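Local coordinates for peptidase S9 prolyl oligopeptidase catalytic domain-containing protein (Pyrococcus horikoshii, PDB 4HXF) that probably hydrolyses peptides as a serine protease of the prolyl oligopeptidase family, selecting its substrates by assembling into a self-compartmentalizing hexamer, at residues Cys549-Asp552 with Gln553-Phe557; Leu540-Ser543 with Leu544-Arg548; Tyr394-Tyr398 with Glu399-Met403. One frame throughout, in Å; residues are numbered along the deposited sequence.

All three contacts belong to the catalytic α/β-hydrolase part of the chain. Contact 2 and contact 1 follow in series, the loop after strand 538-543 running on into helix 552-563, and their centres lie about 8 Å apart. His542 of contact 2 joins them: its NE2 lies 2.5 Å from Cys549 O and its ND1 2.7 Å from Ser554 OG, both probable hydrogen bonds. Arg548 and Cys549 line the pocket that holds the peptide inhibitor Y3A. Contact 3, at the start of helix 398-405, stands apart: its centre is about 22 Å from that of contact 2 and about 26 Å from that of contact 1, and the side chain of Lys397 is about 11 Å from the inhibitor.

Contact 1 of 3, residues Cys549-Asp552 with Gln553-Phe557; sequences CPLD and QSLMF
Asp552 turns its CG into the position between its own backbone N and carbonyl carbon (chi1 66°), and Gln553 bends at chi2 (-58°), with the result that the two polar ends lie side by side at the start of helix 552-563. Carboxylate and amide planes stand 66° apart, and a water joins the two groups: it donates to Asp552 OD2 at 2.8 Å and accepts from Gln553 NE2, also at 2.8 Å. Beyond the pair, Asp552 OD1 is hydrogen-bonded to Thr496 OG1 and Gln553 OE1 accepts from Tyr493 N. Met556, one turn further on, runs alongside Asp552 and brings its methyl CE to 3.4 Å from OD1 of Asp552; a flexible thioether fits here because it can lie against both the carboxylate and helix 494-500. The backbone winds up in the same few residues. Gln553 N donates to Pro550 O at 3.0 Å, closing the first turn, and proline suits the entry because it has no N-H that would need a partner. Leu555 N then reaches Leu551 O at 2.8 Å, the first full helical bond, with Met556 N to Asp552 O at 2.9 Å after it. Leu551 CG packs on Leu555 CB at 4.2 Å, and Trp140 and Ala139 of a second subunit cover these leucines. The chemistry implies that a buried carboxylate at the amino end of a helix, where the helix dipole would probably favour negative charge, is probably stabilised by the threonine hydroxyl and the shared water.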
ATOM      1  N   CYS A 549     -30.601  -3.258 -26.009  1.00 12.78           N
ATOM      2  CA  CYS A 549     -31.894  -2.857 -25.498  1.00 11.51           C
ATOM      3  C   CYS A 549     -31.576  -1.978 -24.285  1.00 12.75           C
ATOM      4  O   CYS A 549     -31.433  -2.478 -23.141  1.00 14.50           O
ATOM      5  CB  CYS A 549     -32.783  -4.007 -25.098  1.00 13.28           C
ATOM      6  SG  CYS A 549     -33.194  -5.112 -26.505  1.00 14.46           S
ATOM      7  N   PRO A 550     -31.517  -0.684 -24.530  1.00 12.85           N
ATOM      8  CA  PRO A 550     -31.165   0.173 -23.410  1.00 12.49           C
ATOM      9  C   PRO A 550     -32.214   0.212 -22.311  1.00 13.18           C
ATOM     10  O   PRO A 550     -33.318  -0.267 -22.427  1.00 13.16           O
ATOM     11  CB  PRO A 550     -30.964   1.557 -24.050  1.00 13.62           C
ATOM     12  CG  PRO A 550     -30.663   1.278 -25.508  1.00 14.63           C
ATOM     13  CD  PRO A 550     -31.476   0.067 -25.830  1.00 13.72           C
ATOM     14  N   LEU A 551     -31.735   0.757 -21.182  1.00 12.70           N
ATOM     15  CA  LEU A 551     -32.519   0.800 -19.895  1.00 12.63           C
ATOM     16  C   LEU A 551     -33.941   1.279 -20.013  1.00 12.12           C
ATOM     17  O   LEU A 551     -34.815   0.782 -19.311  1.00 12.91           O
ATOM     18  CB  LEU A 551     -31.731   1.574 -18.882  1.00 13.21           C
ATOM     19  CG  LEU A 551     -32.428   1.604 -17.463  1.00 13.54           C
ATOM     20  CD1 LEU A 551     -32.582   0.217 -16.797  1.00 12.49           C
ATOM     21  CD2 LEU A 551     -31.617   2.618 -16.555  1.00 16.18           C
ATOM     22  N   ASP A 552     -34.179   2.299 -20.842  1.00 12.13           N
ATOM     23  CA  ASP A 552     -35.483   2.889 -21.042  1.00 12.38           C
ATOM     24  C   ASP A 552     -36.526   1.808 -21.348  1.00 12.61           C
ATOM     25  O   ASP A 552     -37.680   1.872 -20.932  1.00 13.02           O
ATOM     26  CB  ASP A 552     -35.506   4.001 -22.098  1.00 12.97           C
ATOM     27  CG  ASP A 552     -35.219   3.489 -23.478  1.00 16.39           C
ATOM     28  OD1 ASP A 552     -36.029   3.806 -24.356  1.00 18.71           O
ATOM     29  OD2 ASP A 552     -34.171   2.787 -23.658  1.00 14.72           O
ATOM     30  N   GLN A 553     -36.086   0.783 -22.049  1.00 11.36           N
ATOM     31  CA  GLN A 553     -37.039  -0.247 -22.473  1.00 12.40           C
ATOM     32  C   GLN A 553     -37.701  -0.950 -21.289  1.00 12.17           C
ATOM     33  O   GLN A 553     -38.864  -1.312 -21.367  1.00 13.21           O
ATOM     34  CB  GLN A 553     -36.395  -1.316 -23.356  1.00 13.39           C
ATOM     35  CG  GLN A 553     -35.882  -0.831 -24.716  1.00 12.73           C
ATOM     36  CD  GLN A 553     -37.005  -0.189 -25.543  1.00 12.48           C
ATOM     37  OE1 GLN A 553     -38.183  -0.535 -25.310  1.00 12.15           O
ATOM     38  NE2 GLN A 553     -36.677   0.763 -26.466  1.00 14.10           N
ATOM     39  N   SER A 554     -36.979  -1.154 -20.224  1.00 11.74           N
ATOM     40  CA  SER A 554     -37.531  -1.719 -18.970  1.00 12.06           C
ATOM     41  C   SER A 554     -38.042  -0.632 -18.068  1.00 11.92           C
ATOM     42  O   SER A 554     -39.150  -0.783 -17.527  1.00 11.54           O
ATOM     43  CB  SER A 554     -36.613  -2.654 -18.184  1.00 13.48           C
ATOM     44  OG  SER A 554     -36.315  -3.854 -18.939  1.00 14.02           O
ATOM     45  N   LEU A 555     -37.260   0.442 -17.892  1.00 12.03           N
ATOM     46  CA  LEU A 555     -37.637   1.419 -16.839  1.00 10.89           C
ATOM     47  C   LEU A 555     -38.889   2.215 -17.227  1.00 10.78           C
ATOM     48  O   LEU A 555     -39.772   2.531 -16.379  1.00 12.86           O
ATOM     49  CB  LEU A 555     -36.451   2.291 -16.471  1.00 10.85           C
ATOM     50  CG  LEU A 555     -36.692   3.321 -15.344  1.00 13.00           C
ATOM     51  CD1 LEU A 555     -37.232   2.566 -14.094  1.00 13.91           C
ATOM     52  CD2 LEU A 555     -35.386   4.116 -14.979  1.00 14.03           C
ATOM     53  N   MET A 556     -39.057   2.527 -18.509  1.00 11.36           N
ATOM     54  CA  MET A 556     -40.269   3.238 -18.939  1.00 11.80           C
ATOM     55  C   MET A 556     -41.485   2.382 -18.671  1.00 13.23           C
ATOM     56  O   MET A 556     -42.479   2.897 -18.230  1.00 13.22           O
ATOM     57  CB  MET A 556     -40.214   3.741 -20.394  1.00 11.80           C
ATOM     58  CG  MET A 556     -39.182   4.745 -20.703  1.00 11.15           C
ATOM     59  SD  MET A 556     -39.376   5.439 -22.380  1.00 15.35           S
ATOM     60  CE  MET A 556     -39.260   3.999 -23.402  1.00 14.79           C
ATOM     61  N   PHE A 557     -41.435   1.105 -19.034  1.00 12.08           N
ATOM     62  CA  PHE A 557     -42.502   0.160 -18.843  1.00 12.20           C
ATOM     63  C   PHE A 557     -42.826   0.017 -17.332  1.00 12.60           C
ATOM     64  O   PHE A 557     -44.002   0.124 -16.931  1.00 13.91           O
ATOM     65  CB  PHE A 557     -42.230  -1.147 -19.519  1.00 13.61           C
ATOM     66  CG  PHE A 557     -43.442  -2.035 -19.755  1.00 12.04           C
ATOM     67  CD1 PHE A 557     -44.664  -1.604 -20.295  1.00 13.94           C
ATOM     68  CD2 PHE A 557     -43.289  -3.409 -19.629  1.00 12.01           C
ATOM     69  CE1 PHE A 557     -45.702  -2.482 -20.487  1.00 14.61           C
ATOM     70  CE2 PHE A 557     -44.332  -4.286 -19.908  1.00 12.07           C
ATOM     71  CZ  PHE A 557     -45.493  -3.836 -20.414  1.00 14.06           C
TER
HETATM   72  O   HOH W   1     -34.115   1.975 -26.315  1.00 14.54           O

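Contact 2 of 3, residues Leu540-Ser543 with Leu544-Arg548; sequences LIHS and LEDYR. With Y3A (N-[(benzyloxy)carbonyl]glycyl-N-[(2S,3R)-4-chloro-3-hydroxy-1-phenylbutan-2-yl]glycinamide), chain B.
Ser543 and Asp546 are the ends of a type I beta turn that follows strand 538-543 of the α/β-hydrolase fold, in the place where this fold usually carries the acid of its catalytic triad; Asp546 is consistent with that role. The inner side is closely packed. Ser543 OG comes to 3.7 Å from Asp546 CB, while Asp546 N closes the turn on Ser543 O through a weak bond of 3.3 Å. The imidazole of His542 crosses the aspartate side chain at about a right angle, its NE2 4.0 Å from Asp546 CB and hydrogen-bonded to Cys549 O. Asp546 holds its CG anti to the backbone N (chi1 -176°), which places the carboxylate among its partners: OD2 is bonded to His578 ND1 and Asn489 ND2, and OD1 takes Cys549 N as well as a weak 2.8 Å bond from Arg548 N. A short carboxylate suits a turn end of this kind, since main-chain and side-chain donors both fix its rotation. Serine fits beside it: its small hydroxyl is hydrogen-bonded to Gly576 O, Ala577 O and Asn489 ND2. The outer side is looser and partly exposed. Leu544 packs on Ile572 and Leu551 and on Phe146 of a second subunit, and the ring of Tyr547 has Glu545 O 3.6 Å above its centre. Beyond the turn, Arg548 extends into the inhibitor pocket, bent at chi2 and chi3, its NE in a salt bridge with Asp502. Its long chain lets NH2 give a nearly straight bond (164°) to carbonyl oxygen O3 of Y3A at 2.8 Å, that oxygen lying in plane at the guanidinium edge.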
ATOM      1  N   LEU A 540     -39.410  -7.086 -14.070  1.00 13.53           N
ATOM      2  CA  LEU A 540     -38.525  -6.571 -15.126  1.00 11.97           C
ATOM      3  C   LEU A 540     -37.088  -6.663 -14.654  1.00 11.61           C
ATOM      4  O   LEU A 540     -36.742  -6.319 -13.493  1.00 13.96           O
ATOM      5  CB  LEU A 540     -38.881  -5.101 -15.492  1.00 12.08           C
ATOM      6  CG  LEU A 540     -40.172  -4.975 -16.276  1.00 12.04           C
ATOM      7  CD1 LEU A 540     -40.790  -3.543 -16.048  1.00 14.48           C
ATOM      8  CD2 LEU A 540     -39.919  -5.316 -17.794  1.00 12.00           C
ATOM      9  N   ILE A 541     -36.207  -7.251 -15.512  1.00 12.39           N
ATOM     10  CA  ILE A 541     -34.789  -7.332 -15.214  1.00 12.98           C
ATOM     11  C   ILE A 541     -34.092  -6.584 -16.301  1.00 13.86           C
ATOM     12  O   ILE A 541     -34.374  -6.809 -17.508  1.00 13.37           O
ATOM     13  CB  ILE A 541     -34.323  -8.814 -15.204  1.00 14.09           C
ATOM     14  CG1 ILE A 541     -34.954  -9.564 -14.053  1.00 14.48           C
ATOM     15  CG2 ILE A 541     -32.777  -8.850 -15.061  1.00 15.15           C
ATOM     16  CD1 ILE A 541     -34.746 -11.071 -13.925  1.00 14.44           C
ATOM     17  N   HIS A 542     -33.114  -5.758 -15.928  1.00 13.44           N
ATOM     18  CA  HIS A 542     -32.312  -5.025 -16.889  1.00 13.20           C
ATOM     19  C   HIS A 542     -30.908  -4.876 -16.361  1.00 14.88           C
ATOM     20  O   HIS A 542     -30.616  -5.238 -15.239  1.00 12.96           O
ATOM     21  CB  HIS A 542     -32.884  -3.659 -17.194  1.00 14.89           C
ATOM     22  CG  HIS A 542     -32.704  -3.273 -18.649  1.00 14.30           C
ATOM     23  ND1 HIS A 542     -33.680  -3.547 -19.611  1.00 16.28           N
ATOM     24  CD2 HIS A 542     -31.611  -2.692 -19.331  1.00 14.95           C
ATOM     25  CE1 HIS A 542     -33.217  -3.109 -20.801  1.00 15.93           C
ATOM     26  NE2 HIS A 542     -31.963  -2.670 -20.670  1.00 15.33           N
ATOM     27  N   SER A 543     -29.951  -4.562 -17.258  1.00 14.01           N
ATOM     28  CA  SER A 543     -28.602  -4.326 -16.850  1.00 14.84           C
ATOM     29  C   SER A 543     -28.097  -3.062 -17.448  1.00 15.80           C
ATOM     30  O   SER A 543     -28.490  -2.671 -18.556  1.00 16.94           O
ATOM     31  CB  SER A 543     -27.736  -5.483 -17.320  1.00 15.27           C
ATOM     32  OG  SER A 543     -27.846  -5.711 -18.700  1.00 16.73           O
ATOM     33  N   LEU A 544     -27.222  -2.396 -16.741  1.00 15.99           N
ATOM     34  CA  LEU A 544     -26.835  -0.982 -17.111  1.00 16.41           C
ATOM     35  C   LEU A 544     -25.913  -0.835 -18.285  1.00 20.51           C
ATOM     36  O   LEU A 544     -25.712   0.266 -18.780  1.00 20.72           O
ATOM     37  CB  LEU A 544     -26.251  -0.202 -15.957  1.00 16.64           C
ATOM     38  CG  LEU A 544     -27.295   0.204 -14.894  1.00 19.30           C
ATOM     39  CD1 LEU A 544     -26.615   1.007 -13.724  1.00 20.17           C
ATOM     40  CD2 LEU A 544     -28.433   1.036 -15.504  1.00 19.29           C
ATOM     41  N   GLU A 545     -25.326  -1.943 -18.761  1.00 15.98           N
ATOM     42  CA  GLU A 545     -24.408  -1.847 -19.898  1.00 17.69           C
ATOM     43  C   GLU A 545     -25.028  -2.486 -21.130  1.00 15.75           C
ATOM     44  O   GLU A 545     -24.315  -2.807 -22.106  1.00 16.28           O
ATOM     45  CB  GLU A 545     -23.011  -2.416 -19.541  1.00 18.93           C
ATOM     46  CG  GLU A 545     -22.353  -1.724 -18.373  1.00 21.77           C
ATOM     47  CD  GLU A 545     -21.079  -2.460 -17.920  1.00 25.11           C
ATOM     48  OE1 GLU A 545     -21.101  -3.616 -17.480  1.00 25.04           O
ATOM     49  OE2 GLU A 545     -20.037  -1.841 -18.101  1.00 30.41           O
ATOM     50  N   ASP A 546     -26.335  -2.760 -21.081  1.00 14.17           N
ATOM     51  CA  ASP A 546     -27.042  -3.295 -22.249  1.00 15.48           C
ATOM     52  C   ASP A 546     -27.363  -2.142 -23.237  1.00 14.30           C
ATOM     53  O   ASP A 546     -28.193  -1.250 -22.941  1.00 15.43           O
ATOM     54  CB  ASP A 546     -28.353  -3.988 -21.893  1.00 14.42           C
ATOM     55  CG  ASP A 546     -29.010  -4.621 -23.118  1.00 14.80           C
ATOM     56  OD1 ASP A 546     -28.631  -4.325 -24.279  1.00 13.43           O
ATOM     57  OD2 ASP A 546     -29.832  -5.558 -22.929  1.00 16.42           O
ATOM     58  N   TYR A 547     -26.579  -2.054 -24.305  1.00 13.30           N
ATOM     59  CA  TYR A 547     -26.827  -1.028 -25.337  1.00 12.58           C
ATOM     60  C   TYR A 547     -27.643  -1.530 -26.515  1.00 13.71           C
ATOM     61  O   TYR A 547     -28.005  -0.749 -27.426  1.00 14.15           O
ATOM     62  CB  TYR A 547     -25.541  -0.377 -25.780  1.00 13.60           C
ATOM     63  CG  TYR A 547     -24.719   0.125 -24.563  1.00 13.69           C
ATOM     64  CD1 TYR A 547     -23.370  -0.164 -24.464  1.00 16.90           C
ATOM     65  CD2 TYR A 547     -25.329   0.796 -23.536  1.00 16.58           C
ATOM     66  CE1 TYR A 547     -22.666   0.240 -23.352  1.00 18.94           C
ATOM     67  CE2 TYR A 547     -24.591   1.197 -22.394  1.00 17.06           C
ATOM     68  CZ  TYR A 547     -23.255   0.906 -22.344  1.00 18.02           C
ATOM     69  OH  TYR A 547     -22.481   1.251 -21.214  1.00 21.95           O
ATOM     70  N   ARG A 548     -27.890  -2.826 -26.546  1.00 12.68           N
ATOM     71  CA  ARG A 548     -28.754  -3.444 -27.531  1.00 11.69           C
ATOM     72  C   ARG A 548     -30.225  -3.165 -27.300  1.00 12.17           C
ATOM     73  O   ARG A 548     -30.930  -2.823 -28.209  1.00 13.84           O
ATOM     74  CB  ARG A 548     -28.525  -4.957 -27.535  1.00 13.09           C
ATOM     75  CG  ARG A 548     -29.323  -5.780 -28.552  1.00 14.66           C
ATOM     76  CD  ARG A 548     -29.184  -5.348 -30.049  1.00 13.26           C
ATOM     77  NE  ARG A 548     -27.817  -5.031 -30.341  1.00 14.03           N
ATOM     78  CZ  ARG A 548     -26.858  -5.927 -30.531  1.00 18.38           C
ATOM     79  NH1 ARG A 548     -25.571  -5.542 -30.602  1.00 16.03           N
ATOM     80  NH2 ARG A 548     -27.207  -7.214 -30.692  1.00 17.70           N
TER
HETATM   81  N3  Y3A B 701     -29.185  -9.857 -32.898  1.00 31.19           N
HETATM   82  CA3 Y3A B 701     -30.539  -9.280 -32.795  1.00 29.62           C
HETATM   83  C3  Y3A B 701     -30.625  -8.713 -31.374  1.00 23.84           C
HETATM   84  O3  Y3A B 701     -29.708  -8.415 -30.636  1.00 22.30           O
HETATM   85  C4  Y3A B 701     -32.170  -9.554 -28.463  1.00 17.83           C
HETATM   86  O4  Y3A B 701     -33.070 -10.489 -28.936  1.00 19.01           O
HETATM   87  CA4 Y3A B 701     -32.228  -8.344 -29.379  1.00 14.44           C
HETATM   88  N4  Y3A B 701     -32.040  -8.871 -30.756  1.00 19.47           N
HETATM   89  CB4 Y3A B 701     -33.624  -7.671 -29.526  1.00 16.03           C
HETATM   90  CG4 Y3A B 701     -33.634  -6.500 -30.451  1.00 16.26           C
HETATM   91  CD1 Y3A B 701     -32.924  -5.307 -30.245  1.00 18.37           C
HETATM   92  CD2 Y3A B 701     -34.454  -6.538 -31.570  1.00 19.95           C
HETATM   93  CE1 Y3A B 701     -32.977  -4.231 -31.112  1.00 18.86           C
HETATM   94  CE2 Y3A B 701     -34.515  -5.472 -32.456  1.00 18.80           C
HETATM   95  CZ4 Y3A B 701     -33.770  -4.354 -32.244  1.00 18.58           C
HETATM   96  C15 Y3A B 701     -30.735  -9.957 -27.953  1.00 18.18           C

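Contact 3 of 3, residues Tyr394-Tyr398 with Glu399-Met403; sequences YYFKY and EMQLM
Lys397 occupies the N-cap position of helix 398-405 in the α/β-hydrolase fold, and its side chain touches both Glu399 and Met400. The aliphatic part crosses the methionine at about a right angle, Lys397 CG meeting Met400 CG at 3.6 Å. A bend at chi2 of Lys397 (79°) and another at chi2 of Glu399 (86°) then bring the charged ends together, with Lys397 NZ in a salt bridge to Glu399 OE1 at 3.2 Å. Water closes the same pair from the other carboxylate oxygen, accepting from Lys397 NZ at 2.7 Å and donating to Glu399 OE2 at 2.9 Å. Lysine suits this place because its methylenes can pack while its ammonium reaches a charge; NZ also bonds a hexane-1,6-diol, probably from the crystallisation liquor. The carbonyl oxygen of Lys397 opens the helical bonding, accepting from both Met400 N and Gln401 N. One residue on, Tyr398 O receives Leu402 N, and the tyrosine ring leans obliquely against the leucine, Tyr398 CE2 at 4.0 Å from Leu402 CD2. Gln401 CG likewise lies 4.1 Å from Phe396 CE1. Further out, second-shell partners set these groups in place. Arg592 forms a salt bridge with Glu399 OE2, so the carboxylate has two cationic neighbours, which would probably favour its charged form. Tyr398 gives its hydroxyl to Asp7 O and sets its ring against Tyr593, while Met400 packs on Ile410, Tyr412 and Phe383 of the central sheet. Gln401 OE1 is held by Phe349 N. The amide nitrogen meets a second water, which accepts from Gln401 NE2 at 3.2 Å and from Lys397 N at 3.0 Å.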
ATOM      1  N   TYR A 394     -31.860 -27.610 -29.078  1.00 18.07           N
ATOM      2  CA  TYR A 394     -30.951 -28.591 -28.420  1.00 17.25           C
ATOM      3  C   TYR A 394     -29.644 -28.063 -27.864  1.00 16.64           C
ATOM      4  O   TYR A 394     -28.591 -28.686 -27.996  1.00 17.33           O
ATOM      5  CB  TYR A 394     -30.770 -29.794 -29.349  1.00 18.05           C
ATOM      6  CG  TYR A 394     -32.087 -30.362 -29.794  1.00 19.19           C
ATOM      7  CD1 TYR A 394     -32.474 -30.290 -31.166  1.00 20.80           C
ATOM      8  CD2 TYR A 394     -32.854 -31.062 -28.940  1.00 18.00           C
ATOM      9  CE1 TYR A 394     -33.718 -30.788 -31.602  1.00 19.66           C
ATOM     10  CE2 TYR A 394     -34.093 -31.556 -29.353  1.00 19.32           C
ATOM     11  CZ  TYR A 394     -34.463 -31.484 -30.688  1.00 19.79           C
ATOM     12  OH  TYR A 394     -35.700 -32.035 -30.974  1.00 24.91           O
ATOM     13  N   TYR A 395     -29.723 -26.863 -27.301  1.00 18.71           N
ATOM     14  CA  TYR A 395     -28.607 -26.384 -26.511  1.00 19.84           C
ATOM     15  C   TYR A 395     -29.000 -26.391 -25.011  1.00 17.06           C
ATOM     16  O   TYR A 395     -30.169 -26.597 -24.681  1.00 17.86           O
ATOM     17  CB  TYR A 395     -28.176 -25.017 -26.994  1.00 18.24           C
ATOM     18  CG  TYR A 395     -29.045 -23.809 -26.673  1.00 16.66           C
ATOM     19  CD1 TYR A 395     -29.965 -23.308 -27.626  1.00 17.27           C
ATOM     20  CD2 TYR A 395     -28.934 -23.113 -25.503  1.00 21.92           C
ATOM     21  CE1 TYR A 395     -30.695 -22.183 -27.376  1.00 19.90           C
ATOM     22  CE2 TYR A 395     -29.769 -22.076 -25.213  1.00 22.08           C
ATOM     23  CZ  TYR A 395     -30.612 -21.591 -26.171  1.00 19.68           C
ATOM     24  OH  TYR A 395     -31.354 -20.470 -25.871  1.00 24.26           O
ATOM     25  N   PHE A 396     -27.995 -26.181 -24.135  1.00 15.85           N
ATOM     26  CA  PHE A 396     -28.159 -26.380 -22.751  1.00 15.35           C
ATOM     27  C   PHE A 396     -28.688 -25.093 -22.165  1.00 16.39           C
ATOM     28  O   PHE A 396     -27.975 -24.074 -22.196  1.00 17.78           O
ATOM     29  CB  PHE A 396     -26.825 -26.781 -22.115  1.00 16.62           C
ATOM     30  CG  PHE A 396     -26.945 -27.007 -20.608  1.00 18.23           C
ATOM     31  CD1 PHE A 396     -27.416 -28.202 -20.131  1.00 17.40           C
ATOM     32  CD2 PHE A 396     -26.542 -26.011 -19.720  1.00 24.32           C
ATOM     33  CE1 PHE A 396     -27.527 -28.449 -18.726  1.00 18.51           C
ATOM     34  CE2 PHE A 396     -26.714 -26.200 -18.369  1.00 24.97           C
ATOM     35  CZ  PHE A 396     -27.160 -27.415 -17.895  1.00 21.17           C
ATOM     36  N   LYS A 397     -29.927 -25.114 -21.674  1.00 15.55           N
ATOM     37  CA  LYS A 397     -30.521 -23.838 -21.137  1.00 16.40           C
ATOM     38  C   LYS A 397     -30.770 -23.973 -19.639  1.00 16.64           C
ATOM     39  O   LYS A 397     -31.655 -24.720 -19.162  1.00 17.27           O
ATOM     40  CB  LYS A 397     -31.804 -23.424 -21.826  1.00 19.60           C
ATOM     41  CG  LYS A 397     -32.463 -22.150 -21.188  1.00 26.28           C
ATOM     42  CD  LYS A 397     -31.895 -20.819 -21.550  1.00 30.91           C
ATOM     43  CE  LYS A 397     -32.805 -19.632 -21.038  1.00 31.42           C
ATOM     44  NZ  LYS A 397     -32.039 -18.339 -20.932  1.00 29.75           N
ATOM     45  N   TYR A 398     -29.875 -23.373 -18.861  1.00 14.87           N
ATOM     46  CA  TYR A 398     -29.840 -23.570 -17.408  1.00 15.54           C
ATOM     47  C   TYR A 398     -31.169 -23.351 -16.710  1.00 14.72           C
ATOM     48  O   TYR A 398     -31.581 -24.270 -15.917  1.00 16.11           O
ATOM     49  CB  TYR A 398     -28.863 -22.600 -16.810  1.00 16.28           C
ATOM     50  CG  TYR A 398     -28.565 -22.794 -15.336  1.00 13.81           C
ATOM     51  CD1 TYR A 398     -27.733 -23.734 -14.909  1.00 14.44           C
ATOM     52  CD2 TYR A 398     -29.174 -21.954 -14.399  1.00 15.66           C
ATOM     53  CE1 TYR A 398     -27.426 -23.907 -13.569  1.00 14.30           C
ATOM     54  CE2 TYR A 398     -28.898 -22.115 -13.089  1.00 14.90           C
ATOM     55  CZ  TYR A 398     -28.000 -23.058 -12.673  1.00 14.35           C
ATOM     56  OH  TYR A 398     -27.663 -23.175 -11.340  1.00 15.87           O
ATOM     57  N   GLU A 399     -31.861 -22.256 -17.092  1.00 14.51           N
ATOM     58  CA  GLU A 399     -33.065 -21.950 -16.382  1.00 15.04           C
ATOM     59  C   GLU A 399     -34.112 -23.029 -16.609  1.00 15.27           C
ATOM     60  O   GLU A 399     -34.965 -23.279 -15.751  1.00 14.74           O
ATOM     61  CB  GLU A 399     -33.680 -20.643 -16.761  1.00 14.63           C
ATOM     62  CG  GLU A 399     -32.898 -19.426 -16.417  1.00 17.55           C
ATOM     63  CD  GLU A 399     -31.873 -19.051 -17.461  1.00 20.91           C
ATOM     64  OE1 GLU A 399     -31.401 -19.917 -18.235  1.00 20.84           O
ATOM     65  OE2 GLU A 399     -31.496 -17.842 -17.440  1.00 19.17           O
ATOM     66  N   MET A 400     -34.087 -23.696 -17.802  1.00 14.54           N
ATOM     67  CA  MET A 400     -35.106 -24.668 -18.066  1.00 15.34           C
ATOM     68  C   MET A 400     -34.900 -25.881 -17.229  1.00 16.64           C
ATOM     69  O   MET A 400     -35.799 -26.453 -16.685  1.00 16.19           O
ATOM     70  CB  MET A 400     -35.121 -25.044 -19.558  1.00 16.13           C
ATOM     71  CG  MET A 400     -35.515 -23.823 -20.381  1.00 14.30           C
ATOM     72  SD  MET A 400     -35.565 -24.385 -22.143  1.00 16.62           S
ATOM     73  CE  MET A 400     -36.237 -22.893 -22.890  1.00 15.33           C
ATOM     74  N   GLN A 401     -33.649 -26.371 -17.122  1.00 16.30           N
ATOM     75  CA  GLN A 401     -33.347 -27.484 -16.261  1.00 15.97           C
ATOM     76  C   GLN A 401     -33.605 -27.220 -14.816  1.00 15.70           C
ATOM     77  O   GLN A 401     -34.238 -28.031 -14.112  1.00 15.15           O
ATOM     78  CB  GLN A 401     -31.931 -28.018 -16.415  1.00 17.18           C
ATOM     79  CG  GLN A 401     -31.561 -28.442 -17.821  1.00 17.25           C
ATOM     80  CD  GLN A 401     -32.321 -29.677 -18.228  1.00 17.87           C
ATOM     81  OE1 GLN A 401     -32.388 -30.626 -17.452  1.00 19.26           O
ATOM     82  NE2 GLN A 401     -32.906 -29.658 -19.421  1.00 18.62           N
ATOM     83  N   LEU A 402     -33.210 -26.023 -14.374  1.00 15.46           N
ATOM     84  CA  LEU A 402     -33.417 -25.600 -13.008  1.00 15.59           C
ATOM     85  C   LEU A 402     -34.913 -25.538 -12.656  1.00 15.36           C
ATOM     86  O   LEU A 402     -35.319 -26.148 -11.648  1.00 16.34           O
ATOM     87  CB  LEU A 402     -32.880 -24.180 -12.836  1.00 15.72           C
ATOM     88  CG  LEU A 402     -33.082 -23.491 -11.473  1.00 16.39           C
ATOM     89  CD1 LEU A 402     -32.551 -24.206 -10.238  1.00 17.60           C
ATOM     90  CD2 LEU A 402     -32.609 -22.004 -11.601  1.00 17.08           C
ATOM     91  N   MET A 403     -35.727 -24.908 -13.501  1.00 14.66           N
ATOM     92  CA  MET A 403     -37.153 -24.834 -13.191  1.00 15.68           C
ATOM     93  C   MET A 403     -37.912 -26.137 -13.282  1.00 16.41           C
ATOM     94  O   MET A 403     -38.832 -26.447 -12.530  1.00 15.76           O
ATOM     95  CB  MET A 403     -37.819 -23.653 -13.863  1.00 16.51           C
ATOM     96  CG  MET A 403     -37.186 -22.318 -13.624  1.00 15.72           C
ATOM     97  SD  MET A 403     -37.040 -21.846 -11.906  1.00 16.67           S
ATOM     98  CE  MET A 403     -38.754 -21.407 -11.481  1.00 17.51           C
TER
HETATM   99  O   HOH W   2     -31.882 -27.402 -21.414  1.00 17.72           O
HETATM  100  O   HOH W   3     -29.921 -17.068 -19.773  1.00 25.56           O